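Long-range contact in AGR_C_4470p (Agrobacterium tumefaciens str. C58, PDB 2HQV), which is of unknown function but belongs to the ChuX/HutX haem-utilisation family and so may take part in bacterial haem uptake or handling: residues I85-Q90 with F158-R163. Sequence-based numbering, arbitrary orientation.
Sequences ILMIVQ and FKIFVR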
ATOM      1  N   ILE A  85      -2.158 -15.200   9.364  1.00 32.20           N
ATOM      2  CA  ILE A  85      -3.141 -14.775   8.376  1.00 31.87           C
ATOM      3  C   ILE A  85      -2.408 -14.169   7.178  1.00 29.67           C
ATOM      4  O   ILE A  85      -1.185 -14.252   7.082  1.00 27.67           O
ATOM      5  CB  ILE A  85      -4.133 -13.734   8.987  1.00 31.34           C
ATOM      6  CG1 ILE A  85      -3.379 -12.602   9.703  1.00 32.16           C
ATOM      7  CG2 ILE A  85      -5.044 -14.427   9.986  1.00 30.88           C
ATOM      8  CD1 ILE A  85      -2.600 -11.648   8.788  1.00 32.46           C
ATOM      9  N   LEU A  86      -3.146 -13.577   6.248  1.00 28.54           N
ATOM     10  CA  LEU A  86      -2.503 -12.947   5.108  1.00 28.20           C
ATOM     11  C   LEU A  86      -2.917 -11.481   5.070  1.00 27.42           C
ATOM     12  O   LEU A  86      -4.093 -11.163   4.917  1.00 27.91           O
ATOM     13  CB  LEU A  86      -2.895 -13.634   3.795  1.00 29.48           C
ATOM     14  CG  LEU A  86      -2.249 -13.005   2.551  1.00 32.09           C
ATOM     15  CD1 LEU A  86      -0.737 -13.146   2.642  1.00 33.80           C
ATOM     16  CD2 LEU A  86      -2.772 -13.679   1.283  1.00 34.43           C
HETATM   17  N   MSE A  87      -1.941 -10.601   5.244  1.00 26.08           N
HETATM   18  CA  MSE A  87      -2.177  -9.169   5.218  1.00 27.99           C
HETATM   19  C   MSE A  87      -2.004  -8.668   3.790  1.00 27.97           C
HETATM   20  O   MSE A  87      -1.012  -8.982   3.134  1.00 26.95           O
HETATM   21  CB  MSE A  87      -1.188  -8.455   6.149  1.00 28.41           C
HETATM   22  CG  MSE A  87      -0.917  -7.007   5.765  1.00 32.64           C
HETATM   23 SE   MSE A  87      -2.328  -5.704   6.152  1.00 34.01          SE
HETATM   24  CE  MSE A  87      -3.872  -6.551   5.506  1.00 40.71           C
ATOM     25  N   ILE A  88      -2.970  -7.902   3.299  1.00 27.93           N
ATOM     26  CA  ILE A  88      -2.870  -7.378   1.941  1.00 28.53           C
ATOM     27  C   ILE A  88      -3.174  -5.886   1.833  1.00 28.79           C
ATOM     28  O   ILE A  88      -4.199  -5.406   2.312  1.00 26.18           O
ATOM     29  CB  ILE A  88      -3.812  -8.116   0.970  1.00 26.87           C
ATOM     30  CG1 ILE A  88      -3.497  -9.611   0.966  1.00 29.40           C
ATOM     31  CG2 ILE A  88      -3.640  -7.552  -0.450  1.00 26.52           C
ATOM     32  CD1 ILE A  88      -4.347 -10.407  -0.013  1.00 31.88           C
ATOM     33  N   VAL A  89      -2.258  -5.164   1.203  1.00 27.77           N
ATOM     34  CA  VAL A  89      -2.407  -3.735   0.977  1.00 28.37           C
ATOM     35  C   VAL A  89      -2.294  -3.618  -0.532  1.00 29.07           C
ATOM     36  O   VAL A  89      -1.413  -4.234  -1.133  1.00 28.31           O
ATOM     37  CB  VAL A  89      -1.276  -2.915   1.640  1.00 26.89           C
ATOM     38  CG1 VAL A  89      -1.293  -1.473   1.114  1.00 27.52           C
ATOM     39  CG2 VAL A  89      -1.460  -2.904   3.161  1.00 28.58           C
ATOM     40  N   GLN A  90      -3.183  -2.844  -1.141  1.00 28.48           N
ATOM     41  CA  GLN A  90      -3.177  -2.683  -2.590  1.00 32.29           C
ATOM     42  C   GLN A  90      -3.372  -1.245  -3.055  1.00 31.34           C
ATOM     43  O   GLN A  90      -4.191  -0.510  -2.511  1.00 33.05           O
ATOM     44  CB  GLN A  90      -4.261  -3.583  -3.209  1.00 31.78           C
ATOM     45  CG  GLN A  90      -4.692  -3.189  -4.621  1.00 37.53           C
ATOM     46  CD  GLN A  90      -5.544  -4.254  -5.290  1.00 40.93           C
ATOM     47  OE1 GLN A  90      -6.256  -5.003  -4.624  1.00 40.41           O
ATOM     48  NE2 GLN A  90      -5.484  -4.316  -6.618  1.00 41.39           N
ATOM     49  N   PHE A 158      -6.821  -1.791   4.167  1.00 26.13           N
ATOM     50  CA  PHE A 158      -6.047  -3.022   4.061  1.00 26.72           C
ATOM     51  C   PHE A 158      -7.037  -4.147   4.293  1.00 26.87           C
ATOM     52  O   PHE A 158      -8.168  -3.900   4.727  1.00 26.15           O
ATOM     53  CB  PHE A 158      -4.908  -3.060   5.091  1.00 25.32           C
ATOM     54  CG  PHE A 158      -5.370  -3.071   6.522  1.00 24.29           C
ATOM     55  CD1 PHE A 158      -5.577  -4.273   7.194  1.00 25.34           C
ATOM     56  CD2 PHE A 158      -5.610  -1.878   7.195  1.00 23.33           C
ATOM     57  CE1 PHE A 158      -6.019  -4.283   8.528  1.00 24.81           C
ATOM     58  CE2 PHE A 158      -6.049  -1.874   8.516  1.00 24.94           C
ATOM     59  CZ  PHE A 158      -6.255  -3.079   9.183  1.00 26.45           C
ATOM     60  N   LYS A 159      -6.618  -5.376   4.004  1.00 25.98           N
ATOM     61  CA  LYS A 159      -7.489  -6.539   4.155  1.00 27.41           C
ATOM     62  C   LYS A 159      -6.751  -7.683   4.839  1.00 27.68           C
ATOM     63  O   LYS A 159      -5.580  -7.903   4.584  1.00 26.50           O
ATOM     64  CB  LYS A 159      -7.950  -7.027   2.775  1.00 27.24           C
ATOM     65  CG  LYS A 159      -8.652  -5.986   1.923  1.00 29.25           C
ATOM     66  CD  LYS A 159      -8.848  -6.469   0.485  1.00 31.70           C
ATOM     67  CE  LYS A 159      -9.518  -5.385  -0.368  1.00 31.23           C
ATOM     68  NZ  LYS A 159      -9.718  -5.800  -1.790  1.00 32.25           N
ATOM     69  N   ILE A 160      -7.440  -8.413   5.705  1.00 28.00           N
ATOM     70  CA  ILE A 160      -6.832  -9.557   6.375  1.00 27.87           C
ATOM     71  C   ILE A 160      -7.582 -10.779   5.838  1.00 28.92           C
ATOM     72  O   ILE A 160      -8.798 -10.891   6.005  1.00 26.78           O
ATOM     73  CB  ILE A 160      -7.017  -9.511   7.914  1.00 29.04           C
ATOM     74  CG1 ILE A 160      -6.440  -8.214   8.492  1.00 28.02           C
ATOM     75  CG2 ILE A 160      -6.353 -10.734   8.549  1.00 26.35           C
ATOM     76  CD1 ILE A 160      -4.937  -8.033   8.277  1.00 28.42           C
ATOM     77  N   PHE A 161      -6.855 -11.677   5.183  1.00 26.37           N
ATOM     78  CA  PHE A 161      -7.450 -12.877   4.620  1.00 29.36           C
ATOM     79  C   PHE A 161      -7.201 -14.121   5.450  1.00 28.82           C
ATOM     80  O   PHE A 161      -6.147 -14.271   6.063  1.00 25.28           O
ATOM     81  CB  PHE A 161      -6.904 -13.127   3.212  1.00 29.90           C
ATOM     82  CG  PHE A 161      -7.586 -12.331   2.152  1.00 32.28           C
ATOM     83  CD1 PHE A 161      -8.610 -12.893   1.400  1.00 32.91           C
ATOM     84  CD2 PHE A 161      -7.231 -11.006   1.922  1.00 32.79           C
ATOM     85  CE1 PHE A 161      -9.278 -12.147   0.429  1.00 34.97           C
ATOM     86  CE2 PHE A 161      -7.895 -10.248   0.950  1.00 33.41           C
ATOM     87  CZ  PHE A 161      -8.920 -10.824   0.204  1.00 33.25           C
ATOM     88  N   VAL A 162      -8.192 -15.008   5.463  1.00 28.31           N
ATOM     89  CA  VAL A 162      -8.066 -16.285   6.152  1.00 29.24           C
ATOM     90  C   VAL A 162      -7.173 -17.117   5.218  1.00 31.67           C
ATOM     91  O   VAL A 162      -7.361 -17.106   4.002  1.00 28.07           O
ATOM     92  CB  VAL A 162      -9.450 -16.964   6.306  1.00 29.03           C
ATOM     93  CG1 VAL A 162      -9.286 -18.407   6.760  1.00 30.15           C
ATOM     94  CG2 VAL A 162     -10.282 -16.197   7.326  1.00 28.88           C
ATOM     95  N   ARG A 163      -6.202 -17.823   5.779  1.00 34.67           N
ATOM     96  CA  ARG A 163      -5.287 -18.626   4.971  1.00 40.51           C
ATOM     97  C   ARG A 163      -5.859 -19.961   4.517  1.00 41.92           C
ATOM     98  O   ARG A 163      -6.898 -20.404   4.997  1.00 37.07           O
ATOM     99  CB  ARG A 163      -3.992 -18.881   5.745  1.00 44.57           C
ATOM    100  CG  ARG A 163      -3.250 -17.619   6.139  1.00 51.35           C
ATOM    101  CD  ARG A 163      -2.788 -16.842   4.920  1.00 54.59           C
ATOM    102  NE  ARG A 163      -1.702 -17.516   4.213  1.00 58.99           N
ATOM    103  CZ  ARG A 163      -0.514 -17.768   4.750  1.00 61.48           C
ATOM    104  NH1 ARG A 163      -0.264 -17.403   6.000  1.00 62.30           N
ATOM    105  NH2 ARG A 163       0.427 -18.374   4.036  1.00 61.56           N
TER
HETATM  106  O   HOH W   1      -6.758  -6.013  -2.304  1.00 36.94           O
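L86 and F161 form an antiparallel hydrogen-bonded pair: L86 N donates to F161 O (3.1 Å), and F161 N returns a nearly straight bond to L86 O (2.8 Å, 177° at the hydrogen). Two residues along, I88 and K159 pair likewise, K159 N lying 3.0 Å from I88 O, though the return bond from I88 N to K159 O is less certain; between these pairs M87 and I160 face each other as a non-hydrogen-bonded pair.

On the face of M87 and I160, the selenomethionine chain, with CG anti to the backbone N (154°) and a bend at the second torsion (74°), brings SE obliquely to 4.7 Å from the F158 ring centroid, a Met-aromatic contact. F158 in turn stacks on F149, while I94 and L96 of the second subunit pack against F158 and M87. On the other face, I88 CD1 meets F161 CD2 at 3.5 Å.

K159 reaches along that face to a water that links its NZ to Q90 OE1, whereas R163 lays CD against L86 CB (3.4 Å) and pairs its guanidinium with E84.

Backbone bonds thus set the register of two neighbouring inner strands of the six-stranded antiparallel sheet, while M87 and F158 make part of one face dimer interface.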